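Local coordinates for RNA polymerase II subunit B1 CTD phosphatase RTR1 (Saccharomyces cerevisiae, PDB 5C2Y), which removes phosphate from phosphoserines in the C-terminal domain repeats of RNA polymerase II and so regulates the polymerase during transcription, at residues 77-91 against 110-124. Residues are numbered along the deposited sequence; the frame is centred on the assembly and turned at random.
Sequences RCGYPLCGKSPERIR and YAYLSHYCSKFHFRC. With ZN (zinc ion), chain C.
Cys78 and Cys83 face Cys117 and His121 across one zinc ion, three thiolate sulfurs and a ring nitrogen completing the site. His121 ND1 coordinates the metal at 2.1 Å. Both cysteines of 77-91 hold SG anti to the backbone N; Cys83 ends the type I turn that starts at Tyr80, and Cys78 stands two residues ahead of it, so both sulfurs reach the same ion. Cys78 SG also accepts from Cys117 N (3.2 Å, 160° at the hydrogen), and Cys83 SG from Lys85 N (3.2 Å). The Tyr116 ring turns its edge to Cys78 SG, while its CE1 lies 3.4 Å from Gly79 CA. Tyr80 holds CG anti to the amide nitrogen (chi1 -166°), which carries its ring between Cys124 and the imidazole of His121: Cys124 CB sits over one face, 3.6 Å from the centroid, and Tyr80 CD2 meets a face of the His121 imidazole, the planes inclined at 41°. The hydroxyl of Tyr80 is bonded to Glu164, tying this wall to helix 163-170. An alanine at Tyr80 would take away the ring over Cys124 and is likely to leave the His121 imidazole less well supported and Glu164 without its phenol partner. Farther along, Arg89 N bonds to Leu113 O (2.9 Å), and Arg91 CD rests 3.7 Å from His115 CE1. Three cysteines and a helix-borne histidine thus form the zinc site of the RTR1-type zinc finger, joining the loop 77-91 to 110-124, whose thiolate charge the amides of Cys117 and Lys85 probably help to offset.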
loop_
_atom_site.group_PDB
_atom_site.type_symbol
_atom_site.label_atom_id
_atom_site.label_comp_id
_atom_site.label_asym_id
_atom_site.label_seq_id
_atom_site.Cartn_x
_atom_site.Cartn_y
_atom_site.Cartn_z
ATOM N N ARG A 77 9.333 -4.865 8.768
ATOM C CA ARG A 77 8.727 -5.483 7.583
ATOM C C ARG A 77 9.034 -4.704 6.321
ATOM O O ARG A 77 9.149 -3.487 6.362
ATOM C CB ARG A 77 7.219 -5.601 7.746
ATOM C CG ARG A 77 6.818 -6.166 9.076
ATOM C CD ARG A 77 5.377 -6.578 9.070
ATOM N NE ARG A 77 5.173 -7.686 8.149
ATOM C CZ ARG A 77 5.062 -8.957 8.520
ATOM N NH1 ARG A 77 5.110 -9.283 9.810
ATOM N NH2 ARG A 77 4.883 -9.898 7.599
ATOM N N CYS A 78 9.186 -5.411 5.204
ATOM C CA CYS A 78 9.318 -4.786 3.883
ATOM C C CYS A 78 8.241 -3.718 3.685
ATOM O O CYS A 78 7.100 -3.882 4.104
ATOM C CB CYS A 78 9.221 -5.855 2.795
ATOM S SG CYS A 78 9.534 -5.307 1.109
ATOM N N GLY A 79 8.595 -2.604 3.070
ATOM C CA GLY A 79 7.647 -1.509 2.959
ATOM C C GLY A 79 6.396 -1.847 2.174
ATOM O O GLY A 79 5.313 -1.321 2.468
ATOM N N TYR A 80 6.537 -2.726 1.180
ATOM C CA TYR A 80 5.442 -3.067 0.271
ATOM C C TYR A 80 4.426 -3.942 0.994
ATOM O O TYR A 80 4.800 -4.967 1.560
ATOM C CB TYR A 80 6.007 -3.780 -0.961
ATOM C CG TYR A 80 5.083 -3.924 -2.166
ATOM C CD1 TYR A 80 4.351 -2.850 -2.646
ATOM C CD2 TYR A 80 5.001 -5.123 -2.854
ATOM C CE1 TYR A 80 3.551 -2.973 -3.763
ATOM C CE2 TYR A 80 4.201 -5.260 -3.962
ATOM C CZ TYR A 80 3.480 -4.183 -4.413
ATOM O OH TYR A 80 2.688 -4.332 -5.526
ATOM N N PRO A 81 3.138 -3.560 0.977
ATOM C CA PRO A 81 2.202 -4.298 1.844
ATOM C C PRO A 81 1.937 -5.767 1.472
ATOM O O PRO A 81 1.329 -6.462 2.286
ATOM C CB PRO A 81 0.904 -3.477 1.741
ATOM C CG PRO A 81 1.353 -2.103 1.411
ATOM C CD PRO A 81 2.555 -2.299 0.495
ATOM N N LEU A 82 2.386 -6.241 0.311
ATOM C CA LEU A 82 2.152 -7.643 -0.054
ATOM C C LEU A 82 3.261 -8.535 0.473
ATOM O O LEU A 82 3.135 -9.753 0.444
ATOM C CB LEU A 82 2.028 -7.811 -1.574
ATOM C CG LEU A 82 0.790 -7.289 -2.327
ATOM C CD1 LEU A 82 1.005 -7.248 -3.821
ATOM C CD2 LEU A 82 -0.428 -8.115 -2.036
ATOM N N CYS A 83 4.343 -7.935 0.966
ATOM C CA CYS A 83 5.537 -8.689 1.350
ATOM C C CYS A 83 5.652 -8.903 2.840
ATOM O O CYS A 83 5.538 -7.954 3.608
ATOM C CB CYS A 83 6.797 -7.975 0.876
ATOM S SG CYS A 83 8.311 -8.860 1.302
ATOM N N GLY A 84 5.917 -10.141 3.240
ATOM C CA GLY A 84 6.076 -10.487 4.638
ATOM C C GLY A 84 7.518 -10.640 5.074
ATOM O O GLY A 84 7.795 -11.002 6.207
ATOM N N LYS A 85 8.452 -10.372 4.173
ATOM C CA LYS A 85 9.865 -10.368 4.527
ATOM C C LYS A 85 10.241 -9.056 5.229
ATOM O O LYS A 85 9.446 -8.107 5.293
ATOM C CB LYS A 85 10.738 -10.555 3.285
ATOM C CG LYS A 85 10.700 -11.933 2.646
ATOM C CD LYS A 85 11.208 -11.861 1.196
ATOM C CE LYS A 85 12.563 -12.507 0.991
ATOM N NZ LYS A 85 12.498 -13.979 1.240
ATOM N N SER A 86 11.456 -9.001 5.756
ATOM C CA SER A 86 11.927 -7.797 6.406
ATOM C C SER A 86 12.814 -7.040 5.422
ATOM O O SER A 86 13.187 -7.595 4.382
ATOM C CB SER A 86 12.688 -8.147 7.672
ATOM O OG SER A 86 14.065 -8.268 7.381
ATOM N N PRO A 87 13.127 -5.764 5.718
ATOM C CA PRO A 87 14.069 -5.032 4.860
ATOM C C PRO A 87 15.437 -5.722 4.837
ATOM O O PRO A 87 15.714 -6.506 5.738
ATOM C CB PRO A 87 14.139 -3.647 5.517
ATOM C CG PRO A 87 12.841 -3.498 6.197
ATOM C CD PRO A 87 12.483 -4.875 6.699
ATOM N N GLU A 88 16.260 -5.479 3.826
ATOM C CA GLU A 88 17.525 -6.195 3.755
ATOM C C GLU A 88 18.539 -5.618 4.745
ATOM O O GLU A 88 19.304 -6.361 5.361
ATOM C CB GLU A 88 18.084 -6.165 2.331
ATOM C CG GLU A 88 19.423 -6.869 2.168
ATOM C CD GLU A 88 19.387 -8.338 2.562
ATOM O OE1 GLU A 88 18.349 -9.001 2.336
ATOM O OE2 GLU A 88 20.402 -8.845 3.087
ATOM N N ARG A 89 18.537 -4.298 4.909
ATOM C CA ARG A 89 19.436 -3.654 5.858
ATOM C C ARG A 89 18.647 -2.890 6.918
ATOM O O ARG A 89 17.697 -2.199 6.585
ATOM C CB ARG A 89 20.403 -2.709 5.126
ATOM C CG ARG A 89 21.141 -3.337 3.933
ATOM C CD ARG A 89 22.061 -4.515 4.327
ATOM N NE ARG A 89 23.133 -4.144 5.257
ATOM C CZ ARG A 89 24.042 -4.991 5.735
ATOM N NH1 ARG A 89 24.010 -6.269 5.388
ATOM N NH2 ARG A 89 24.978 -4.567 6.575
ATOM N N ILE A 90 19.029 -3.005 8.189
ATOM C CA ILE A 90 18.338 -2.255 9.237
ATOM C C ILE A 90 18.824 -0.824 9.254
ATOM O O ILE A 90 19.943 -0.531 8.806
ATOM C CB ILE A 90 18.552 -2.841 10.648
ATOM C CG1 ILE A 90 20.046 -2.868 10.987
ATOM C CG2 ILE A 90 17.900 -4.221 10.777
ATOM C CD1 ILE A 90 20.389 -3.759 12.175
ATOM N N ARG A 91 17.970 0.067 9.753
ATOM C CA ARG A 91 18.339 1.450 9.967
ATOM C C ARG A 91 17.727 1.979 11.247
ATOM O O ARG A 91 16.647 1.552 11.669
ATOM C CB ARG A 91 17.929 2.330 8.789
ATOM C CG ARG A 91 16.458 2.334 8.464
ATOM C CD ARG A 91 16.160 3.433 7.467
ATOM N NE ARG A 91 16.341 4.747 8.077
ATOM C CZ ARG A 91 15.336 5.529 8.474
ATOM N NH1 ARG A 91 14.076 5.139 8.309
ATOM N NH2 ARG A 91 15.587 6.710 9.030
ATOM N N TYR A 110 21.798 0.837 -0.358
ATOM C CA TYR A 110 21.343 1.104 0.997
ATOM C C TYR A 110 20.022 1.836 1.002
ATOM O O TYR A 110 19.117 1.505 1.775
ATOM C CB TYR A 110 22.352 1.933 1.778
ATOM C CG TYR A 110 21.845 2.221 3.167
ATOM C CD1 TYR A 110 21.828 1.221 4.125
ATOM C CD2 TYR A 110 21.348 3.477 3.512
ATOM C CE1 TYR A 110 21.355 1.457 5.397
ATOM C CE2 TYR A 110 20.876 3.735 4.791
ATOM C CZ TYR A 110 20.881 2.715 5.733
ATOM O OH TYR A 110 20.416 2.913 7.023
ATOM N N ALA A 111 19.924 2.832 0.124
ATOM C CA ALA A 111 18.790 3.741 0.128
ATOM C C ALA A 111 17.474 2.960 0.086
ATOM O O ALA A 111 16.553 3.284 0.834
ATOM C CB ALA A 111 18.885 4.720 -1.029
ATOM N N TYR A 112 17.379 1.920 -0.748
ATOM C CA TYR A 112 16.138 1.129 -0.776
ATOM C C TYR A 112 16.192 -0.132 0.074
ATOM O O TYR A 112 15.200 -0.490 0.719
ATOM C CB TYR A 112 15.723 0.758 -2.207
ATOM C CG TYR A 112 16.795 0.226 -3.132
ATOM C CD1 TYR A 112 16.984 -1.136 -3.300
ATOM C CD2 TYR A 112 17.586 1.093 -3.891
ATOM C CE1 TYR A 112 17.959 -1.623 -4.168
ATOM C CE2 TYR A 112 18.554 0.618 -4.755
ATOM C CZ TYR A 112 18.734 -0.739 -4.887
ATOM O OH TYR A 112 19.690 -1.222 -5.740
ATOM N N LEU A 113 17.341 -0.793 0.111
ATOM C CA LEU A 113 17.444 -2.042 0.848
ATOM C C LEU A 113 17.223 -1.828 2.349
ATOM O O LEU A 113 16.948 -2.785 3.087
ATOM C CB LEU A 113 18.788 -2.708 0.573
ATOM C CG LEU A 113 18.884 -3.360 -0.813
ATOM C CD1 LEU A 113 20.140 -4.211 -0.956
ATOM C CD2 LEU A 113 17.659 -4.203 -1.089
ATOM N N SER A 114 17.295 -0.573 2.794
ATOM C CA SER A 114 16.934 -0.246 4.180
ATOM C C SER A 114 15.410 -0.085 4.395
ATOM O O SER A 114 14.955 -0.053 5.529
ATOM C CB SER A 114 17.673 1.023 4.650
ATOM O OG SER A 114 17.461 2.124 3.783
ATOM N N HIS A 115 14.633 -0.008 3.314
ATOM C CA HIS A 115 13.170 0.079 3.414
ATOM C C HIS A 115 12.419 -1.145 2.855
ATOM O O HIS A 115 11.238 -1.369 3.179
ATOM C CB HIS A 115 12.681 1.347 2.701
ATOM C CG HIS A 115 13.318 2.595 3.228
ATOM N ND1 HIS A 115 13.060 3.084 4.490
ATOM C CD2 HIS A 115 14.244 3.419 2.685
ATOM C CE1 HIS A 115 13.782 4.174 4.692
ATOM N NE2 HIS A 115 14.506 4.399 3.614
ATOM N N TYR A 116 13.091 -1.927 2.011
ATOM C CA TYR A 116 12.445 -3.049 1.334
ATOM C C TYR A 116 13.351 -4.266 1.284
ATOM O O TYR A 116 14.548 -4.176 1.530
ATOM C CB TYR A 116 12.025 -2.650 -0.083
ATOM C CG TYR A 116 11.135 -1.430 -0.143
ATOM C CD1 TYR A 116 9.777 -1.519 0.080
ATOM C CD2 TYR A 116 11.666 -0.186 -0.409
ATOM C CE1 TYR A 116 8.983 -0.399 0.026
ATOM C CE2 TYR A 116 10.881 0.926 -0.467
ATOM C CZ TYR A 116 9.545 0.819 -0.255
ATOM O OH TYR A 116 8.776 1.955 -0.324
ATOM N N CYS A 117 12.772 -5.414 0.976
ATOM C CA CYS A 117 13.525 -6.660 0.923
ATOM C C CYS A 117 14.386 -6.708 -0.325
ATOM O O CYS A 117 15.319 -7.501 -0.409
ATOM C CB CYS A 117 12.586 -7.865 0.944
ATOM S SG CYS A 117 11.627 -8.077 -0.580
ATOM N N SER A 118 14.062 -5.854 -1.292
ATOM C CA SER A 118 14.711 -5.881 -2.598
ATOM C C SER A 118 14.389 -4.633 -3.408
ATOM O O SER A 118 13.458 -3.886 -3.083
ATOM C CB SER A 118 14.269 -7.105 -3.368
ATOM O OG SER A 118 12.859 -7.146 -3.322
ATOM N N LYS A 119 15.141 -4.415 -4.479
ATOM C CA LYS A 119 14.839 -3.285 -5.331
ATOM C C LYS A 119 13.506 -3.545 -5.984
ATOM O O LYS A 119 12.727 -2.633 -6.185
ATOM C CB LYS A 119 15.920 -3.035 -6.390
ATOM C CG LYS A 119 15.810 -1.630 -6.932
ATOM C CD LYS A 119 16.890 -1.238 -7.913
ATOM C CE LYS A 119 16.627 0.178 -8.406
ATOM N NZ LYS A 119 17.664 0.644 -9.378
ATOM N N PHE A 120 13.234 -4.799 -6.305
ATOM C CA PHE A 120 11.980 -5.134 -6.959
ATOM C C PHE A 120 10.781 -4.625 -6.156
ATOM O O PHE A 120 9.912 -3.921 -6.697
ATOM C CB PHE A 120 11.854 -6.635 -7.190
ATOM C CG PHE A 120 10.584 -7.007 -7.881
ATOM C CD1 PHE A 120 10.326 -6.552 -9.168
ATOM C CD2 PHE A 120 9.616 -7.768 -7.238
ATOM C CE1 PHE A 120 9.138 -6.875 -9.814
ATOM C CE2 PHE A 120 8.434 -8.094 -7.878
ATOM C CZ PHE A 120 8.190 -7.645 -9.166
ATOM N N HIS A 121 10.739 -4.934 -4.863
ATOM C CA HIS A 121 9.644 -4.434 -4.038
ATOM C C HIS A 121 9.692 -2.920 -3.776
ATOM O O HIS A 121 8.641 -2.298 -3.610
ATOM C CB HIS A 121 9.588 -5.210 -2.734
ATOM C CG HIS A 121 8.833 -6.491 -2.857
ATOM N ND1 HIS A 121 8.856 -7.477 -1.887
ATOM C CD2 HIS A 121 8.040 -6.957 -3.847
ATOM C CE1 HIS A 121 8.110 -8.484 -2.280
ATOM N NE2 HIS A 121 7.600 -8.203 -3.465
ATOM N N PHE A 122 10.886 -2.320 -3.756
ATOM C CA PHE A 122 10.984 -0.860 -3.759
ATOM C C PHE A 122 10.216 -0.265 -4.934
ATOM O O PHE A 122 9.466 0.697 -4.777
ATOM C CB PHE A 122 12.445 -0.392 -3.821
ATOM C CG PHE A 122 12.598 1.021 -4.307
ATOM C CD1 PHE A 122 12.208 2.082 -3.525
ATOM C CD2 PHE A 122 13.086 1.284 -5.572
ATOM C CE1 PHE A 122 12.325 3.396 -3.989
ATOM C CE2 PHE A 122 13.202 2.593 -6.044
ATOM C CZ PHE A 122 12.817 3.647 -5.253
ATOM N N ARG A 123 10.422 -0.840 -6.117
ATOM C CA ARG A 123 9.752 -0.406 -7.343
ATOM C C ARG A 123 8.250 -0.600 -7.311
ATOM O O ARG A 123 7.497 0.297 -7.676
ATOM C CB ARG A 123 10.289 -1.165 -8.528
ATOM C CG ARG A 123 11.772 -1.081 -8.701
ATOM C CD ARG A 123 12.149 -1.975 -9.854
ATOM N NE ARG A 123 13.206 -1.383 -10.650
ATOM C CZ ARG A 123 13.360 -1.560 -11.958
ATOM N NH1 ARG A 123 12.518 -2.334 -12.634
ATOM N NH2 ARG A 123 14.378 -0.960 -12.583
ATOM N N CYS A 124 7.819 -1.794 -6.923
ATOM C CA CYS A 124 6.405 -2.060 -6.759
ATOM C C CYS A 124 5.756 -1.054 -5.800
ATOM O O CYS A 124 4.677 -0.520 -6.073
ATOM C CB CYS A 124 6.189 -3.494 -6.263
ATOM S SG CYS A 124 6.507 -4.742 -7.518
HETATM ZN ZN ZN C . 9.530 -7.451 0.107
#